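Local coordinates for pheromone response PrgU-like domain-containing protein (Enterococcus faecalis, PDB 2GMQ) that is of uncertain function but, as a plasmid-encoded PrgU-like protein of the PUA clan, probably takes part in the enterococcal pheromone response, at residues I18-T24 against V37-R43; E60-L64 against L75-P79; E80-Y84 against P95-I99. One frame throughout, in Å; residues are numbered along the deposited sequence.

Three antiparallel pairings in one small beta-rich chain illustrate how side-chain chemistry follows position in a fold. Contact 1 is the most buried, with a salt bridge at a subunit boundary; contacts 2 and 3 are only partly buried, and no other chain of the assembly touches them. Contacts 1 and 3 share the four-stranded sheet; contact 1 also reaches the three-stranded sheet of contact 2 through strand 15-19. Leu-64 of contact 2 packs on Val-37 and Ile-61 on Phe-97, while Tyr-78 probably bonds to Phe-98 through the backbone. Charged groups are gripped in contact 1, whereas contacts 2 and 3 rely on backbone bonds, apolar packing and a bridging water at the frayed end of each ladder.

Contact 1: residues I18-T24 against V37-R43; sequences IQEKDLT and VRLKNTR
Leu-23 and Leu-39 face each other as a non-hydrogen-bonded antiparallel pair, followed by the hydrogen-bonded pair Thr-24 and Arg-38. Thr-24 N reaches Arg-38 O at 2.8 Å almost straight, at 178°, and Arg-38 N returns a bond to Thr-24 O. The ladder ends where Lys-40 N donates to Asp-22 O (2.8 Å), joining the 3-10 turn of residues 20-22 to the N-cap of helix 41-50. Leu-23 CD2 lies 3.7 Å from Leu-39 CD2, and Ile-18 CD1 meets the same methyl tip to tip. In the conformer described, one of two, Lys-40 NZ donates to Lys-21 O from above the carbonyl plane (2.7 Å).

The charged pair is Asp-22 with Arg-43. The arginine leaves its backbone with CG anti to N, bends at chi2 (58°) and lays its aliphatic chain against the carboxylate, and NH1 meets the anti lone pair of Asp-22 OD2 at 2.8 Å. Gln-19 NE2 donates to this oxygen from above the carboxylate plane, while OD1 takes water 1, which also accepts a weak bond from Arg-43 N, and Gln-19 NE2 of the second subunit; together they fix the carboxylate's rotation. Glu-46 of both subunits forms salt bridges with the guanidinium. The contact ties the 3-10 turn between strands 15-19 and 23-27 to helix 41-50, whose Met-47 packs on Ile-18 and Leu-39, and strand 94-98 continues the sheet.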
loop_
_atom_site.group_PDB
_atom_site.type_symbol
_atom_site.label_atom_id
_atom_site.label_comp_id
_atom_site.label_asym_id
_atom_site.label_seq_id
_atom_site.Cartn_x
_atom_site.Cartn_y
_atom_site.Cartn_z
ATOM N N ILE A 18 -16.464 -8.943 3.330
ATOM C CA ILE A 18 -15.105 -8.575 3.734
ATOM C C ILE A 18 -14.412 -7.877 2.590
ATOM O O ILE A 18 -14.509 -8.336 1.406
ATOM C CB ILE A 18 -14.349 -9.861 4.153
ATOM C CG1 ILE A 18 -15.109 -10.702 5.164
ATOM C CG2 ILE A 18 -12.910 -9.524 4.580
ATOM C CD1 ILE A 18 -14.376 -11.933 5.673
ATOM N N GLN A 19 -13.802 -6.720 2.852
ATOM C CA GLN A 19 -13.021 -6.011 1.836
ATOM C C GLN A 19 -11.851 -6.857 1.376
ATOM O O GLN A 19 -11.174 -7.518 2.131
ATOM C CB GLN A 19 -12.567 -4.608 2.268
ATOM C CG GLN A 19 -11.863 -4.577 3.596
ATOM C CD GLN A 19 -11.491 -3.166 4.044
ATOM O OE1 GLN A 19 -11.723 -2.164 3.334
ATOM N NE2 GLN A 19 -10.729 -3.104 5.149
ATOM N N GLU A 20 -11.740 -6.958 0.062
ATOM C CA GLU A 20 -10.711 -7.769 -0.542
ATOM C C GLU A 20 -9.301 -7.494 0.038
ATOM O O GLU A 20 -8.459 -8.414 0.111
ATOM C CB GLU A 20 -10.701 -7.489 -2.045
ATOM C CG GLU A 20 -9.852 -8.445 -2.806
ATOM C CD GLU A 20 -8.422 -7.925 -3.009
ATOM O OE1 GLU A 20 -8.011 -6.806 -2.582
ATOM O OE2 GLU A 20 -7.670 -8.657 -3.643
ATOM N N LYS A 21 -8.955 -6.229 0.404
ATOM C CA LYS A 21 -7.623 -5.907 0.867
ATOM C C LYS A 21 -7.271 -6.585 2.179
ATOM O O LYS A 21 -6.112 -6.536 2.597
ATOM C CB LYS A 21 -7.434 -4.381 0.985
ATOM C CG LYS A 21 -8.372 -3.637 1.910
ATOM C CD LYS A 21 -8.001 -2.209 2.195
ATOM C CE LYS A 21 -8.841 -1.203 1.433
ATOM N NZ LYS A 21 -8.478 0.277 1.727
ATOM N N ASP A 22 -8.307 -7.099 2.856
ATOM C CA ASP A 22 -8.093 -7.845 4.121
ATOM C C ASP A 22 -7.936 -9.356 3.951
ATOM O O ASP A 22 -7.872 -10.065 4.987
ATOM C CB ASP A 22 -9.233 -7.548 5.099
ATOM C CG ASP A 22 -9.085 -6.208 5.779
ATOM O OD1 ASP A 22 -7.960 -5.649 5.820
ATOM O OD2 ASP A 22 -10.108 -5.694 6.282
ATOM N N LEU A 23 -7.849 -9.833 2.682
ATOM C CA LEU A 23 -7.787 -11.233 2.372
ATOM C C LEU A 23 -6.502 -11.598 1.645
ATOM O O LEU A 23 -6.022 -10.819 0.787
ATOM C CB LEU A 23 -8.972 -11.643 1.486
ATOM C CG LEU A 23 -10.372 -11.338 2.102
ATOM C CD1 LEU A 23 -11.461 -11.730 0.970
ATOM C CD2 LEU A 23 -10.551 -12.125 3.362
ATOM N N THR A 24 -5.943 -12.754 2.009
ATOM C CA THR A 24 -4.911 -13.382 1.223
ATOM C C THR A 24 -5.629 -14.441 0.406
ATOM O O THR A 24 -6.108 -15.409 0.967
ATOM C CB THR A 24 -3.817 -13.952 2.141
ATOM O OG1 THR A 24 -3.257 -12.843 2.896
ATOM C CG2 THR A 24 -2.739 -14.626 1.337
ATOM N N VAL A 37 -9.469 -18.269 0.970
ATOM C CA VAL A 37 -9.057 -16.909 1.322
ATOM C C VAL A 37 -8.761 -16.992 2.843
ATOM O O VAL A 37 -9.433 -17.775 3.607
ATOM C CB VAL A 37 -10.143 -15.840 1.088
ATOM C CG1 VAL A 37 -10.711 -15.926 -0.364
ATOM C CG2 VAL A 37 -11.314 -16.030 2.012
ATOM N N ARG A 38 -7.751 -16.262 3.270
ATOM C CA ARG A 38 -7.403 -16.229 4.644
ATOM C C ARG A 38 -7.391 -14.799 5.088
ATOM O O ARG A 38 -6.816 -13.966 4.419
ATOM C CB ARG A 38 -6.008 -16.869 4.698
ATOM C CG ARG A 38 -5.243 -16.721 5.923
ATOM C CD ARG A 38 -3.763 -17.147 5.590
ATOM N NE ARG A 38 -2.928 -16.705 6.687
ATOM C CZ ARG A 38 -2.166 -17.505 7.445
ATOM N NH1 ARG A 38 -2.115 -18.825 7.193
ATOM N NH2 ARG A 38 -1.464 -16.981 8.458
ATOM N N LEU A 39 -7.955 -14.481 6.265
ATOM C CA LEU A 39 -7.898 -13.106 6.728
ATOM C C LEU A 39 -6.477 -12.703 7.076
ATOM O O LEU A 39 -5.683 -13.483 7.675
ATOM C CB LEU A 39 -8.760 -12.894 8.016
ATOM C CG LEU A 39 -10.187 -12.422 7.767
ATOM C CD1 LEU A 39 -10.282 -11.051 7.273
ATOM C CD2 LEU A 39 -10.914 -13.401 6.769
ATOM N N LYS A 40 -6.157 -11.462 6.738
ATOM C CA LYS A 40 -4.881 -10.890 7.129
ATOM C C LYS A 40 -4.772 -10.736 8.652
ATOM O O LYS A 40 -5.790 -10.678 9.374
ATOM C CB LYS A 40 -4.659 -9.561 6.418
ATOM C CG LYS A 40 -4.048 -9.757 5.022
ATOM C CD LYS A 40 -3.858 -8.428 4.363
ATOM C CE LYS A 40 -3.155 -8.560 3.022
ATOM N NZ LYS A 40 -3.695 -7.568 2.067
ATOM N N ASN A 41 -3.542 -10.660 9.155
ATOM C CA ASN A 41 -3.353 -10.653 10.596
ATOM C C ASN A 41 -3.998 -9.464 11.306
ATOM O O ASN A 41 -4.627 -9.630 12.373
ATOM C CB ASN A 41 -1.854 -10.711 10.995
ATOM C CG ASN A 41 -1.181 -12.034 10.612
ATOM O OD1 ASN A 41 -1.708 -12.901 9.909
ATOM N ND2 ASN A 41 0.034 -12.177 11.107
ATOM N N THR A 42 -3.856 -8.266 10.743
ATOM C CA THR A 42 -4.390 -7.051 11.441
ATOM C C THR A 42 -5.924 -7.106 11.545
ATOM O O THR A 42 -6.496 -6.948 12.619
ATOM C CB THR A 42 -3.967 -5.777 10.700
ATOM O OG1 THR A 42 -2.513 -5.773 10.675
ATOM C CG2 THR A 42 -4.359 -4.549 11.571
ATOM N N ARG A 43 -6.539 -7.412 10.433
ATOM C CA ARG A 43 -8.013 -7.551 10.378
ATOM C C ARG A 43 -8.423 -8.699 11.342
ATOM O O ARG A 43 -9.431 -8.590 12.022
ATOM C CB ARG A 43 -8.549 -7.795 8.962
ATOM C CG ARG A 43 -10.183 -7.803 8.980
ATOM C CD ARG A 43 -10.726 -6.454 9.534
ATOM N NE ARG A 43 -12.193 -6.489 9.646
ATOM C CZ ARG A 43 -13.061 -6.344 8.615
ATOM N NH1 ARG A 43 -12.614 -6.212 7.384
ATOM N NH2 ARG A 43 -14.377 -6.444 8.832
HETATM O O HOH W 1 -5.812 -6.228 7.756
#

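Contact 2: residues E60-L64 against L75-P79; sequences EITTL and LEVYP
The open end of the beta hairpin formed by strands 63-68 and 71-76 brings Leu-64 opposite Leu-75, a hydrogen-bonded antiparallel pair. Leu-64 N donates to Leu-75 O, nearly along the C=O axis, and Leu-75 N donates to Leu-64 O, each at 2.8 Å. Thr-63 and Glu-76 make the next, non-hydrogen-bonded pair, their CA atoms 4.2 Å apart. One step further out, Val-77 N still finds Thr-62 O at 3.0 Å, but it comes from 44° above the carbonyl plane, a sign that the ladder is leaving regular geometry. Water 2 donates to Thr-62 O and, at 2.6 Å, to Val-77 O, bridging the diverging chains.

In the three-stranded sheet of this PrgU-family protein, strand 63-68 is the central member, and strand 15-19 runs parallel along its other edge. Leu-64 lies on the side covered by Val-37 and Phe-97 of the second sheet. Val-77 joins it there: its CG1, anti to the carbonyl carbon (chi1 -55°), touches Leu-64 CG at 3.7 Å in the conformer described, and the two side chains cross at about a right angle. The other branch, Val-77 CG2, presses on Ile-61 O at 3.3 Å. Pro-79 covers that carbonyl too, through CB at 3.7 Å, while its CG approaches Thr-62 CG2. Thr-62 OG1 is hydrogen-bonded to the backbone N of Lys-14, and its link to Thr-63 OG1 is weak.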
loop_
_atom_site.group_PDB
_atom_site.type_symbol
_atom_site.label_atom_id
_atom_site.label_comp_id
_atom_site.label_asym_id
_atom_site.label_seq_id
_atom_site.Cartn_x
_atom_site.Cartn_y
_atom_site.Cartn_z
ATOM N N GLU A 60 -21.208 -20.747 10.592
ATOM C CA GLU A 60 -22.535 -20.234 10.227
ATOM C C GLU A 60 -22.517 -19.494 8.870
ATOM O O GLU A 60 -23.522 -19.384 8.180
ATOM C CB GLU A 60 -23.043 -19.278 11.305
ATOM C CG GLU A 60 -22.978 -19.844 12.729
ATOM C CD GLU A 60 -23.840 -19.085 13.713
ATOM O OE1 GLU A 60 -24.475 -18.073 13.343
ATOM O OE2 GLU A 60 -23.870 -19.505 14.882
ATOM N N ILE A 61 -21.347 -18.985 8.499
ATOM C CA ILE A 61 -21.202 -18.200 7.285
ATOM C C ILE A 61 -21.291 -19.130 6.049
ATOM O O ILE A 61 -20.566 -20.091 5.952
ATOM C CB ILE A 61 -19.840 -17.477 7.265
ATOM C CG1 ILE A 61 -19.764 -16.368 8.369
ATOM C CG2 ILE A 61 -19.649 -16.851 5.914
ATOM C CD1 ILE A 61 -18.347 -15.983 8.894
ATOM N N THR A 62 -22.209 -18.828 5.151
ATOM C CA THR A 62 -22.375 -19.576 3.903
ATOM C C THR A 62 -21.855 -18.803 2.661
ATOM O O THR A 62 -21.629 -19.425 1.621
ATOM C CB THR A 62 -23.838 -19.904 3.669
ATOM O OG1 THR A 62 -24.613 -18.688 3.570
ATOM C CG2 THR A 62 -24.330 -20.763 4.794
ATOM N N THR A 63 -21.715 -17.482 2.779
ATOM C CA THR A 63 -21.381 -16.596 1.684
ATOM C C THR A 63 -20.466 -15.454 2.154
ATOM O O THR A 63 -20.725 -14.815 3.211
ATOM C CB THR A 63 -22.696 -15.939 1.197
ATOM O OG1 THR A 63 -23.594 -16.989 0.842
ATOM C CG2 THR A 63 -22.398 -15.080 -0.055
ATOM N N LEU A 64 -19.401 -15.237 1.395
ATOM C CA LEU A 64 -18.542 -14.039 1.610
ATOM C C LEU A 64 -18.852 -13.087 0.475
ATOM O O LEU A 64 -18.847 -13.494 -0.722
ATOM C CB LEU A 64 -17.054 -14.353 1.526
ATOM C CG LEU A 64 -16.465 -15.382 2.451
ATOM C CD1 LEU A 64 -14.947 -15.409 2.300
ATOM C CD2 LEU A 64 -16.920 -15.226 3.931
ATOM N N LEU A 75 -19.650 -14.906 -2.955
ATOM C CA LEU A 75 -19.084 -16.240 -3.238
ATOM C C LEU A 75 -19.522 -17.161 -2.130
ATOM O O LEU A 75 -19.388 -16.802 -0.966
ATOM C CB LEU A 75 -17.516 -16.212 -3.287
ATOM C CG LEU A 75 -16.967 -15.388 -4.480
ATOM C CD1 LEU A 75 -15.403 -15.321 -4.232
ATOM C CD2 LEU A 75 -17.280 -15.864 -5.880
ATOM N N GLU A 76 -20.116 -18.308 -2.486
ATOM C CA GLU A 76 -20.465 -19.284 -1.449
ATOM C C GLU A 76 -19.179 -19.970 -1.002
ATOM O O GLU A 76 -18.246 -20.175 -1.826
ATOM C CB GLU A 76 -21.427 -20.343 -1.972
ATOM C CG GLU A 76 -22.672 -19.803 -2.669
ATOM C CD GLU A 76 -23.597 -20.926 -2.997
ATOM O OE1 GLU A 76 -23.264 -21.681 -3.925
ATOM O OE2 GLU A 76 -24.634 -21.073 -2.315
ATOM N N VAL A 77 -19.150 -20.313 0.274
ATOM C CA VAL A 77 -18.085 -21.100 0.891
ATOM C C VAL A 77 -18.614 -22.486 1.243
ATOM O O VAL A 77 -19.826 -22.728 1.160
ATOM C CB VAL A 77 -17.520 -20.386 2.166
ATOM C CG1 VAL A 77 -17.066 -18.926 1.776
ATOM C CG2 VAL A 77 -18.597 -20.391 3.310
ATOM N N TYR A 78 -17.711 -23.398 1.640
ATOM C CA TYR A 78 -18.047 -24.680 2.154
ATOM C C TYR A 78 -18.032 -24.494 3.666
ATOM O O TYR A 78 -16.944 -24.435 4.237
ATOM C CB TYR A 78 -16.979 -25.711 1.757
ATOM C CG TYR A 78 -16.876 -26.034 0.294
ATOM C CD1 TYR A 78 -17.884 -26.765 -0.347
ATOM C CD2 TYR A 78 -15.742 -25.666 -0.450
ATOM C CE1 TYR A 78 -17.787 -27.122 -1.744
ATOM C CE2 TYR A 78 -15.643 -26.025 -1.856
ATOM C CZ TYR A 78 -16.657 -26.750 -2.460
ATOM O OH TYR A 78 -16.525 -27.087 -3.782
ATOM N N PRO A 79 -19.213 -24.257 4.301
ATOM C CA PRO A 79 -19.143 -23.888 5.733
ATOM C C PRO A 79 -18.431 -24.909 6.608
ATOM O O PRO A 79 -17.861 -24.532 7.626
ATOM C CB PRO A 79 -20.629 -23.751 6.170
ATOM C CG PRO A 79 -21.416 -23.781 4.966
ATOM C CD PRO A 79 -20.557 -24.051 3.746
HETATM O O HOH W 2 -22.451 -22.447 1.038
#

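Contact 3: residues E80-Y84 against P95-I99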
loop_
_atom_site.group_PDB
_atom_site.type_symbol
_atom_site.label_atom_id
_atom_site.label_comp_id
_atom_site.label_asym_id
_atom_site.label_seq_id
_atom_site.Cartn_x
_atom_site.Cartn_y
_atom_site.Cartn_z
ATOM N N GLU A 80 -18.468 -26.177 6.224
ATOM C CA GLU A 80 -17.894 -27.217 7.097
ATOM C C GLU A 80 -16.370 -27.309 7.002
ATOM O O GLU A 80 -15.751 -27.974 7.833
ATOM C CB GLU A 80 -18.602 -28.591 6.938
ATOM C CG GLU A 80 -20.145 -28.550 6.902
ATOM C CD GLU A 80 -20.821 -27.999 8.174
ATOM O OE1 GLU A 80 -21.752 -27.171 7.992
ATOM O OE2 GLU A 80 -20.452 -28.372 9.332
ATOM N N LYS A 81 -15.792 -26.546 6.073
ATOM C CA LYS A 81 -14.349 -26.441 5.887
ATOM C C LYS A 81 -13.751 -25.165 6.533
ATOM O O LYS A 81 -12.532 -25.032 6.623
ATOM C CB LYS A 81 -14.000 -26.448 4.400
ATOM C CG LYS A 81 -14.452 -27.772 3.721
ATOM C CD LYS A 81 -13.935 -27.851 2.327
ATOM C CE LYS A 81 -14.655 -29.038 1.576
ATOM N NZ LYS A 81 -14.776 -28.946 0.066
ATOM N N SER A 82 -14.597 -24.217 6.917
ATOM C CA SER A 82 -14.092 -22.960 7.538
ATOM C C SER A 82 -13.350 -23.298 8.825
ATOM O O SER A 82 -13.882 -24.012 9.694
ATOM C CB SER A 82 -15.232 -21.996 7.826
ATOM O OG SER A 82 -15.960 -21.711 6.616
ATOM N N ILE A 83 -12.114 -22.796 8.942
ATOM C CA ILE A 83 -11.205 -23.132 10.077
ATOM C C ILE A 83 -10.316 -21.952 10.498
ATOM O O ILE A 83 -10.081 -21.056 9.708
ATOM C CB ILE A 83 -10.263 -24.318 9.745
ATOM C CG1 ILE A 83 -9.402 -24.031 8.512
ATOM C CG2 ILE A 83 -11.048 -25.632 9.618
ATOM C CD1 ILE A 83 -8.235 -24.939 8.340
ATOM N N TYR A 84 -9.832 -21.970 11.741
ATOM C CA TYR A 84 -8.782 -21.046 12.192
ATOM C C TYR A 84 -7.405 -21.705 11.986
ATOM O O TYR A 84 -7.256 -22.893 12.231
ATOM C CB TYR A 84 -9.002 -20.629 13.675
ATOM C CG TYR A 84 -10.025 -19.531 13.784
ATOM C CD1 TYR A 84 -11.378 -19.783 13.546
ATOM C CD2 TYR A 84 -9.633 -18.214 14.052
ATOM C CE1 TYR A 84 -12.323 -18.749 13.583
ATOM C CE2 TYR A 84 -10.556 -17.192 14.118
ATOM C CZ TYR A 84 -11.891 -17.466 13.912
ATOM O OH TYR A 84 -12.788 -16.455 13.966
ATOM N N PRO A 95 -9.032 -16.683 10.591
ATOM C CA PRO A 95 -10.073 -17.457 9.874
ATOM C C PRO A 95 -9.674 -17.723 8.417
ATOM O O PRO A 95 -9.157 -16.804 7.776
ATOM C CB PRO A 95 -11.289 -16.518 9.841
ATOM C CG PRO A 95 -10.967 -15.330 10.563
ATOM C CD PRO A 95 -9.499 -15.344 10.997
ATOM N N VAL A 96 -10.043 -18.915 7.891
ATOM C CA VAL A 96 -9.815 -19.283 6.513
ATOM C C VAL A 96 -11.146 -19.835 6.000
ATOM O O VAL A 96 -11.813 -20.628 6.735
ATOM C CB VAL A 96 -8.773 -20.423 6.453
ATOM C CG1 VAL A 96 -8.594 -20.958 5.048
ATOM C CG2 VAL A 96 -7.461 -19.993 7.163
ATOM N N PHE A 97 -11.469 -19.462 4.758
ATOM C CA PHE A 97 -12.724 -19.995 4.136
ATOM C C PHE A 97 -12.355 -20.673 2.846
ATOM O O PHE A 97 -11.484 -20.162 2.115
ATOM C CB PHE A 97 -13.673 -18.861 3.800
ATOM C CG PHE A 97 -14.175 -18.166 5.026
ATOM C CD1 PHE A 97 -15.317 -18.651 5.696
ATOM C CD2 PHE A 97 -13.508 -16.990 5.488
ATOM C CE1 PHE A 97 -15.814 -18.031 6.866
ATOM C CE2 PHE A 97 -13.989 -16.342 6.673
ATOM C CZ PHE A 97 -15.130 -16.840 7.352
ATOM N N PHE A 98 -13.043 -21.771 2.566
ATOM C CA PHE A 98 -12.780 -22.495 1.317
ATOM C C PHE A 98 -13.894 -22.147 0.383
ATOM O O PHE A 98 -15.072 -22.270 0.735
ATOM C CB PHE A 98 -12.688 -23.975 1.502
ATOM C CG PHE A 98 -11.419 -24.395 2.272
ATOM C CD1 PHE A 98 -10.330 -24.915 1.578
ATOM C CD2 PHE A 98 -11.322 -24.147 3.618
ATOM C CE1 PHE A 98 -9.145 -25.275 2.271
ATOM C CE2 PHE A 98 -10.135 -24.503 4.380
ATOM C CZ PHE A 98 -9.043 -25.055 3.698
ATOM N N ILE A 99 -13.499 -21.699 -0.790
ATOM C CA ILE A 99 -14.492 -21.134 -1.711
ATOM C C ILE A 99 -15.203 -22.237 -2.495
ATOM O O ILE A 99 -14.538 -22.992 -3.213
ATOM C CB ILE A 99 -13.844 -20.117 -2.625
ATOM C CG1 ILE A 99 -13.208 -18.931 -1.849
ATOM C CG2 ILE A 99 -14.882 -19.488 -3.555
ATOM C CD1 ILE A 99 -14.109 -18.397 -0.772
HETATM O O HOH W 3 -14.981 -22.537 4.189
#
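Over one face of the Tyr-84 ring, in the beta hairpin of strands 83-85 and 94-98, lies Pro-95, its CA 4.2 Å above the plane and over the ring centre. The proline ring reaches obliquely across the same tyrosine, with CD 3.8 Å from Tyr-84 CE2 and CG near the hydroxyl. A second aromatic group, the Phe-98 ring, receives Ile-83 CG1 at its edge, close to the ring plane, with CE2 as the nearest ring atom at 4.2 Å. Lys-81 adds its own methylene, CB, 3.6 Å from Phe-98 CD2; the two side chains cross at about a right angle, and the rest of the extended lysine chain leads away. Its amino end takes part in a cation-pi interaction with Tyr-78.

These rings flank the hairpin, in which strand 83-85 is the outermost of the four-stranded antiparallel sheet within this chain. Tyr-84 and Pro-95 form a non-hydrogen-bonded pair on one face of that sheet, while Ile-83 and Val-96 form the adjoining hydrogen-bonded pair on the other. Ile-83 N donates to Val-96 O in the carbonyl plane, and Val-96 N answers with a shorter bond to Ile-83 O (2.8 Å), though its N-H is bent to 140°. Along its other edge, strand 94-98 pairs with strand 34-39, so Phe-97 and Pro-95 bond through their backbones to Val-37 and Leu-39.

Toward residue 81 the strands part, and the direct ladder gives way to solvent-mediated linkage. Ser-82 holds OG beside its own backbone N (chi1 -57°), a torsion that carries the hydroxyl to 3.3 Å from Phe-97 CD1. Water 3 completes the bridge, donating to Ser-82 OG at 2.7 Å and accepting from Phe-98 N at 2.6 Å.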